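CalU16 (Micromonospora echinospora, PDB 4FPW) probably confers self-resistance to the enediyne calicheamicin as a self-sacrifice protein of the AHA1 family. Local coordinates at residues I73-S85 with P92-G104. Residues are numbered along the deposited sequence; the frame is centred on the assembly and turned at random.
Sequences ILRCEPPRRLTIS and PDSEVELRLSEEG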
ATOM      1  N   ILE A  73       8.327  11.326  -1.871  1.00 47.72           N
ATOM      2  CA  ILE A  73       7.356  11.494  -0.850  1.00 47.09           C
ATOM      3  C   ILE A  73       6.622  12.755  -1.232  1.00 47.96           C
ATOM      4  O   ILE A  73       6.992  13.863  -0.826  1.00 48.28           O
ATOM      5  CB  ILE A  73       8.050  11.576   0.524  1.00 49.17           C
ATOM      6  CG1 ILE A  73       8.816  10.264   0.779  1.00 49.48           C
ATOM      7  CG2 ILE A  73       7.046  11.850   1.636  1.00 49.64           C
ATOM      8  CD1 ILE A  73       9.578  10.222   2.090  1.00 51.21           C
ATOM      9  N   LEU A  74       5.571  12.570  -2.028  1.00 47.54           N
ATOM     10  CA  LEU A  74       4.754  13.685  -2.512  1.00 48.28           C
ATOM     11  C   LEU A  74       4.019  14.359  -1.342  1.00 49.42           C
ATOM     12  O   LEU A  74       4.290  15.527  -1.033  1.00 52.66           O
ATOM     13  CB  LEU A  74       3.774  13.213  -3.608  1.00 47.19           C
ATOM     14  CG  LEU A  74       4.357  12.320  -4.716  1.00 46.79           C
ATOM     15  CD1 LEU A  74       3.305  11.839  -5.711  1.00 46.48           C
ATOM     16  CD2 LEU A  74       5.495  13.030  -5.440  1.00 47.19           C
ATOM     17  N   ARG A  75       3.139  13.616  -0.661  1.00 48.71           N
ATOM     18  CA  ARG A  75       2.314  14.172   0.439  1.00 47.53           C
ATOM     19  C   ARG A  75       2.471  13.408   1.759  1.00 47.64           C
ATOM     20  O   ARG A  75       2.502  12.171   1.777  1.00 44.90           O
ATOM     21  CB  ARG A  75       0.838  14.155   0.041  1.00 46.63           C
ATOM     22  CG  ARG A  75      -0.025  15.163   0.783  1.00 46.78           C
ATOM     23  CD  ARG A  75       0.165  16.548   0.199  1.00 46.47           C
ATOM     24  NE  ARG A  75      -0.798  17.487   0.743  1.00 47.40           N
ATOM     25  CZ  ARG A  75      -0.670  18.807   0.725  1.00 48.10           C
ATOM     26  NH1 ARG A  75       0.399  19.379   0.177  1.00 49.93           N
ATOM     27  NH2 ARG A  75      -1.618  19.559   1.264  1.00 48.27           N
ATOM     28  N   CYS A  76       2.556  14.155   2.858  1.00 50.29           N
ATOM     29  CA  CYS A  76       2.627  13.574   4.197  1.00 51.43           C
ATOM     30  C   CYS A  76       1.829  14.444   5.160  1.00 53.28           C
ATOM     31  O   CYS A  76       2.271  15.543   5.542  1.00 55.77           O
ATOM     32  CB  CYS A  76       4.078  13.434   4.667  1.00 52.35           C
ATOM     33  SG  CYS A  76       4.334  12.143   5.919  1.00 54.85           S
ATOM     34  N   GLU A  77       0.648  13.941   5.529  1.00 52.07           N
ATOM     35  CA  GLU A  77      -0.285  14.626   6.426  1.00 51.00           C
ATOM     36  C   GLU A  77      -0.479  13.754   7.664  1.00 50.12           C
ATOM     37  O   GLU A  77      -1.511  13.088   7.799  1.00 50.73           O
ATOM     38  CB  GLU A  77      -1.627  14.856   5.705  1.00 51.31           C
ATOM     39  CG  GLU A  77      -1.547  15.873   4.566  1.00 53.17           C
ATOM     40  CD  GLU A  77      -2.733  15.871   3.598  1.00 53.20           C
ATOM     41  OE1 GLU A  77      -3.665  15.051   3.723  1.00 53.38           O
ATOM     42  OE2 GLU A  77      -2.735  16.721   2.690  1.00 53.16           O
ATOM     43  N   PRO A  78       0.525  13.721   8.559  1.00 48.90           N
ATOM     44  CA  PRO A  78       0.397  12.854   9.738  1.00 48.85           C
ATOM     45  C   PRO A  78      -0.745  13.307  10.624  1.00 49.26           C
ATOM     46  O   PRO A  78      -0.936  14.499  10.750  1.00 51.78           O
ATOM     47  CB  PRO A  78       1.727  13.038  10.472  1.00 49.39           C
ATOM     48  CG  PRO A  78       2.272  14.344  10.005  1.00 49.78           C
ATOM     49  CD  PRO A  78       1.682  14.628   8.648  1.00 49.58           C
ATOM     50  N   PRO A  79      -1.492  12.374  11.247  1.00 50.66           N
ATOM     51  CA  PRO A  79      -1.332  10.931  11.206  1.00 49.55           C
ATOM     52  C   PRO A  79      -2.317  10.260  10.258  1.00 49.26           C
ATOM     53  O   PRO A  79      -2.672   9.105  10.493  1.00 50.78           O
ATOM     54  CB  PRO A  79      -1.618  10.535  12.651  1.00 49.86           C
ATOM     55  CG  PRO A  79      -2.684  11.484  13.071  1.00 51.55           C
ATOM     56  CD  PRO A  79      -2.515  12.742  12.246  1.00 52.15           C
ATOM     57  N   ARG A  80      -2.713  10.956   9.187  1.00 50.05           N
ATOM     58  CA  ARG A  80      -3.810  10.515   8.314  1.00 51.87           C
ATOM     59  C   ARG A  80      -3.348  10.036   6.951  1.00 52.18           C
ATOM     60  O   ARG A  80      -3.609   8.901   6.549  1.00 53.33           O
ATOM     61  CB  ARG A  80      -4.804  11.653   8.075  1.00 54.49           C
ATOM     62  CG  ARG A  80      -5.674  12.025   9.263  1.00 58.23           C
ATOM     63  CD  ARG A  80      -6.616  13.173   8.908  1.00 61.93           C
ATOM     64  NE  ARG A  80      -7.794  12.727   8.149  1.00 64.12           N
ATOM     65  CZ  ARG A  80      -8.964  12.345   8.680  1.00 63.91           C
ATOM     66  NH1 ARG A  80      -9.153  12.333   9.996  1.00 65.02           N
ATOM     67  NH2 ARG A  80      -9.964  11.966   7.883  1.00 63.07           N
ATOM     68  N   ARG A  81      -2.675  10.909   6.217  1.00 52.02           N
ATOM     69  CA  ARG A  81      -2.470  10.658   4.800  1.00 50.50           C
ATOM     70  C   ARG A  81      -1.001  10.593   4.420  1.00 48.97           C
ATOM     71  O   ARG A  81      -0.139  11.200   5.057  1.00 48.82           O
ATOM     72  CB  ARG A  81      -3.204  11.725   3.988  1.00 51.68           C
ATOM     73  CG  ARG A  81      -2.749  11.834   2.544  1.00 51.33           C
ATOM     74  CD  ARG A  81      -3.604  12.810   1.758  1.00 52.29           C
ATOM     75  NE  ARG A  81      -3.475  12.569   0.329  1.00 53.14           N
ATOM     76  CZ  ARG A  81      -3.910  13.390  -0.621  1.00 53.32           C
ATOM     77  NH1 ARG A  81      -4.523  14.530  -0.310  1.00 54.15           N
ATOM     78  NH2 ARG A  81      -3.731  13.064  -1.896  1.00 53.26           N
ATOM     79  N   LEU A  82      -0.735   9.845   3.360  1.00 46.67           N
ATOM     80  CA  LEU A  82       0.615   9.572   2.928  1.00 45.75           C
ATOM     81  C   LEU A  82       0.483   9.255   1.459  1.00 46.01           C
ATOM     82  O   LEU A  82      -0.276   8.341   1.107  1.00 45.81           O
ATOM     83  CB  LEU A  82       1.164   8.351   3.693  1.00 46.20           C
ATOM     84  CG  LEU A  82       2.667   8.110   3.950  1.00 46.15           C
ATOM     85  CD1 LEU A  82       3.197   6.906   3.186  1.00 45.62           C
ATOM     86  CD2 LEU A  82       3.519   9.346   3.677  1.00 46.36           C
ATOM     87  N   THR A  83       1.138  10.055   0.608  1.00 44.92           N
ATOM     88  CA  THR A  83       1.249   9.750  -0.811  1.00 43.64           C
ATOM     89  C   THR A  83       2.727   9.741  -1.223  1.00 44.08           C
ATOM     90  O   THR A  83       3.524  10.581  -0.803  1.00 43.79           O
ATOM     91  CB  THR A  83       0.480  10.748  -1.688  1.00 44.17           C
ATOM     92  OG1 THR A  83      -0.813  10.987  -1.125  1.00 44.24           O
ATOM     93  CG2 THR A  83       0.331  10.210  -3.128  1.00 44.24           C
ATOM     94  N   ILE A  84       3.071   8.771  -2.053  1.00 42.89           N
ATOM     95  CA  ILE A  84       4.412   8.601  -2.530  1.00 43.73           C
ATOM     96  C   ILE A  84       4.374   8.098  -3.966  1.00 43.95           C
ATOM     97  O   ILE A  84       3.396   7.445  -4.369  1.00 43.36           O
ATOM     98  CB  ILE A  84       5.186   7.579  -1.684  1.00 43.63           C
ATOM     99  CG1 ILE A  84       4.466   6.220  -1.641  1.00 43.03           C
ATOM    100  CG2 ILE A  84       5.396   8.109  -0.291  1.00 43.03           C
ATOM    101  CD1 ILE A  84       5.422   5.059  -1.507  1.00 42.85           C
ATOM    102  N   SER A  85       5.427   8.406  -4.725  1.00 42.78           N
ATOM    103  CA  SER A  85       5.582   7.870  -6.083  1.00 42.77           C
ATOM    104  C   SER A  85       6.181   6.500  -5.940  1.00 41.25           C
ATOM    105  O   SER A  85       6.646   6.135  -4.874  1.00 40.45           O
ATOM    106  CB  SER A  85       6.505   8.745  -6.965  1.00 44.72           C
ATOM    107  OG  SER A  85       7.875   8.641  -6.576  1.00 45.36           O
ATOM    108  N   PRO A  92       5.969   1.078 -15.498  1.00 52.04           N
ATOM    109  CA  PRO A  92       5.589   2.484 -15.532  1.00 51.06           C
ATOM    110  C   PRO A  92       5.534   2.982 -14.120  1.00 47.86           C
ATOM    111  O   PRO A  92       5.524   2.175 -13.209  1.00 46.53           O
ATOM    112  CB  PRO A  92       4.196   2.477 -16.155  1.00 51.62           C
ATOM    113  CG  PRO A  92       3.658   1.118 -15.882  1.00 52.21           C
ATOM    114  CD  PRO A  92       4.844   0.199 -15.871  1.00 52.75           C
ATOM    115  N   ASP A  93       5.544   4.297 -13.948  1.00 47.75           N
ATOM    116  CA  ASP A  93       5.591   4.883 -12.623  1.00 47.16           C
ATOM    117  C   ASP A  93       4.187   4.818 -12.066  1.00 46.82           C
ATOM    118  O   ASP A  93       3.203   4.868 -12.805  1.00 47.86           O
ATOM    119  CB  ASP A  93       6.153   6.321 -12.642  1.00 47.39           C
ATOM    120  CG  ASP A  93       7.695   6.362 -12.723  1.00 48.82           C
ATOM    121  OD1 ASP A  93       8.304   5.357 -13.151  1.00 47.81           O
ATOM    122  OD2 ASP A  93       8.300   7.396 -12.341  1.00 48.35           O
ATOM    123  N   SER A  94       4.116   4.670 -10.755  1.00 46.86           N
ATOM    124  CA  SER A  94       2.872   4.429 -10.040  1.00 44.89           C
ATOM    125  C   SER A  94       2.759   5.428  -8.917  1.00 43.21           C
ATOM    126  O   SER A  94       3.651   6.247  -8.711  1.00 41.15           O
ATOM    127  CB  SER A  94       2.883   3.027  -9.437  1.00 45.00           C
ATOM    128  OG  SER A  94       2.905   2.004 -10.417  1.00 46.15           O
ATOM    129  N   GLU A  95       1.662   5.344  -8.174  1.00 43.53           N
ATOM    130  CA  GLU A  95       1.441   6.219  -7.027  1.00 42.84           C
ATOM    131  C   GLU A  95       0.702   5.401  -6.004  1.00 43.32           C
ATOM    132  O   GLU A  95      -0.179   4.619  -6.353  1.00 42.23           O
ATOM    133  CB  GLU A  95       0.594   7.397  -7.470  1.00 43.94           C
ATOM    134  CG  GLU A  95       0.718   8.690  -6.689  1.00 44.56           C
ATOM    135  CD  GLU A  95       0.116   9.840  -7.487  1.00 46.06           C
ATOM    136  OE1 GLU A  95       0.685  10.161  -8.556  1.00 46.97           O
ATOM    137  OE2 GLU A  95      -0.932  10.402  -7.077  1.00 44.60           O
ATOM    138  N   VAL A  96       1.077   5.571  -4.743  1.00 44.74           N
ATOM    139  CA  VAL A  96       0.492   4.829  -3.651  1.00 43.44           C
ATOM    140  C   VAL A  96       0.035   5.828  -2.588  1.00 45.09           C
ATOM    141  O   VAL A  96       0.692   6.859  -2.367  1.00 42.81           O
ATOM    142  CB  VAL A  96       1.475   3.820  -3.015  1.00 44.41           C
ATOM    143  CG1 VAL A  96       0.700   2.776  -2.204  1.00 46.46           C
ATOM    144  CG2 VAL A  96       2.307   3.108  -4.064  1.00 44.31           C
ATOM    145  N   GLU A  97      -1.090   5.521  -1.928  1.00 44.27           N
ATOM    146  CA  GLU A  97      -1.616   6.418  -0.913  1.00 44.52           C
ATOM    147  C   GLU A  97      -2.166   5.665   0.262  1.00 44.97           C
ATOM    148  O   GLU A  97      -2.841   4.643   0.111  1.00 45.41           O
ATOM    149  CB  GLU A  97      -2.706   7.327  -1.477  1.00 46.05           C
ATOM    150  CG  GLU A  97      -3.057   8.481  -0.557  1.00 47.72           C
ATOM    151  CD  GLU A  97      -4.130   9.373  -1.131  1.00 50.32           C
ATOM    152  OE1 GLU A  97      -3.824  10.206  -2.009  1.00 53.03           O
ATOM    153  OE2 GLU A  97      -5.293   9.237  -0.710  1.00 51.90           O
ATOM    154  N   LEU A  98      -1.875   6.182   1.441  1.00 44.49           N
ATOM    155  CA  LEU A  98      -2.408   5.623   2.640  1.00 45.22           C
ATOM    156  C   LEU A  98      -3.242   6.681   3.319  1.00 45.57           C
ATOM    157  O   LEU A  98      -2.750   7.782   3.543  1.00 47.58           O
ATOM    158  CB  LEU A  98      -1.285   5.191   3.562  1.00 46.21           C
ATOM    159  CG  LEU A  98      -1.791   4.502   4.832  1.00 46.47           C
ATOM    160  CD1 LEU A  98      -1.932   3.010   4.586  1.00 45.55           C
ATOM    161  CD2 LEU A  98      -0.850   4.780   5.990  1.00 48.40           C
ATOM    162  N   ARG A  99      -4.494   6.334   3.630  1.00 45.96           N
ATOM    163  CA  ARG A  99      -5.368   7.133   4.484  1.00 46.95           C
ATOM    164  C   ARG A  99      -5.775   6.308   5.699  1.00 47.66           C
ATOM    165  O   ARG A  99      -6.273   5.188   5.558  1.00 47.10           O
ATOM    166  CB  ARG A  99      -6.636   7.556   3.746  1.00 47.24           C
ATOM    167  CG  ARG A  99      -6.388   8.161   2.383  1.00 47.50           C
ATOM    168  CD  ARG A  99      -7.668   8.257   1.565  1.00 47.59           C
ATOM    169  NE  ARG A  99      -7.369   7.978   0.164  1.00 48.76           N
ATOM    170  CZ  ARG A  99      -7.611   6.836  -0.478  1.00 48.75           C
ATOM    171  NH1 ARG A  99      -8.222   5.823   0.123  1.00 48.33           N
ATOM    172  NH2 ARG A  99      -7.260   6.724  -1.758  1.00 48.78           N
ATOM    173  N   LEU A 100      -5.552   6.872   6.881  1.00 48.93           N
ATOM    174  CA  LEU A 100      -6.027   6.316   8.130  1.00 50.09           C
ATOM    175  C   LEU A 100      -7.134   7.217   8.659  1.00 54.03           C
ATOM    176  O   LEU A 100      -6.938   8.434   8.778  1.00 56.36           O
ATOM    177  CB  LEU A 100      -4.896   6.258   9.153  1.00 48.92           C
ATOM    178  CG  LEU A 100      -3.606   5.564   8.735  1.00 47.90           C
ATOM    179  CD1 LEU A 100      -2.603   5.560   9.874  1.00 48.53           C
ATOM    180  CD2 LEU A 100      -3.875   4.146   8.257  1.00 47.81           C
ATOM    181  N   SER A 101      -8.288   6.629   8.969  1.00 54.32           N
ATOM    182  CA  SER A 101      -9.393   7.365   9.585  1.00 56.02           C
ATOM    183  C   SER A 101      -9.786   6.704  10.892  1.00 58.35           C
ATOM    184  O   SER A 101      -9.697   5.480  11.030  1.00 55.68           O
ATOM    185  CB  SER A 101     -10.608   7.421   8.649  1.00 56.83           C
ATOM    186  OG  SER A 101     -10.756   6.219   7.898  1.00 54.69           O
ATOM    187  N   GLU A 102     -10.209   7.521  11.851  1.00 62.26           N
ATOM    188  CA  GLU A 102     -10.731   7.001  13.096  1.00 67.24           C
ATOM    189  C   GLU A 102     -12.095   6.381  12.843  1.00 70.45           C
ATOM    190  O   GLU A 102     -12.938   6.948  12.144  1.00 69.41           O
ATOM    191  CB  GLU A 102     -10.895   8.099  14.144  1.00 70.60           C
ATOM    192  CG  GLU A 102      -9.611   8.740  14.634  1.00 70.77           C
ATOM    193  CD  GLU A 102      -9.885   9.757  15.728  1.00 74.64           C
ATOM    194  OE1 GLU A 102     -10.508   9.380  16.748  1.00 75.97           O
ATOM    195  OE2 GLU A 102      -9.503  10.940  15.565  1.00 74.83           O
ATOM    196  N   GLU A 103     -12.276   5.190  13.393  1.00 75.02           N
ATOM    197  CA  GLU A 103     -13.586   4.607  13.595  1.00 79.06           C
ATOM    198  C   GLU A 103     -13.583   4.209  15.062  1.00 79.02           C
ATOM    199  O   GLU A 103     -12.907   3.251  15.448  1.00 78.25           O
ATOM    200  CB  GLU A 103     -13.776   3.405  12.671  1.00 81.09           C
ATOM    201  CG  GLU A 103     -15.101   2.668  12.834  1.00 84.49           C
ATOM    202  CD  GLU A 103     -15.138   1.392  12.009  1.00 85.72           C
ATOM    203  OE1 GLU A 103     -14.389   1.316  11.004  1.00 81.48           O
ATOM    204  OE2 GLU A 103     -15.904   0.465  12.368  1.00 86.18           O
ATOM    205  N   GLY A 104     -14.287   4.985  15.881  1.00 81.95           N
ATOM    206  CA  GLY A 104     -14.255   4.826  17.340  1.00 85.15           C
ATOM    207  C   GLY A 104     -12.841   4.751  17.902  1.00 84.87           C
ATOM    208  O   GLY A 104     -11.963   5.544  17.529  1.00 86.16           O
TER
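An antiparallel beta hairpin pairs strand 81-85 with strand 94-103, and in its ladder Leu82 with Leu98 and Ile84 with Val96 are hydrogen-bonded pairs, with Thr83 and Glu97 between them as a non-hydrogen-bonded pair. Val96 N reaches Ile84 O at 3.0 Å in a nearly straight bond (171° at the hydrogen), and Leu98 N meets Leu82 O at 2.7 Å. Past them Leu100 N donates to Arg80 O, where the strand leaves its turn.

The two faces differ in chemistry. On one, apolar branched residues suit a face turned toward helix 118-138, whose Trp128 touches Val96: Ile84 CG1 lies 4.1 Å from Val96 CB, the two side chains side by side and pointing the same way, while Leu82 and Leu98 meet through their CB atoms.

The other face carries charge. With CG anti to the backbone N (chi1 -167°), Glu97 stretches its carboxylate over the neighbouring strand, and Arg81 NH2 reaches Glu97 OE1 at 2.9 Å from above the carboxylate plane, the two flat groups 61° apart. Thr83 OG1 adds a weak bond to that oxygen, which Arg13 also grips. Arg99 NE takes Glu97 OE2 at 2.6 Å, its guanidinium also bridging to Glu112 and Glu110. Three arginines round one carboxylate would probably keep it ionised. Thr83 CG2 packs on Glu95 CG at 3.9 Å, and Glu95 forms its own salt bridge with Arg13. Such a two-faced hairpin, apolar toward the long helix, is characteristic of the curved antiparallel sheet of the Bet v 1-like fold.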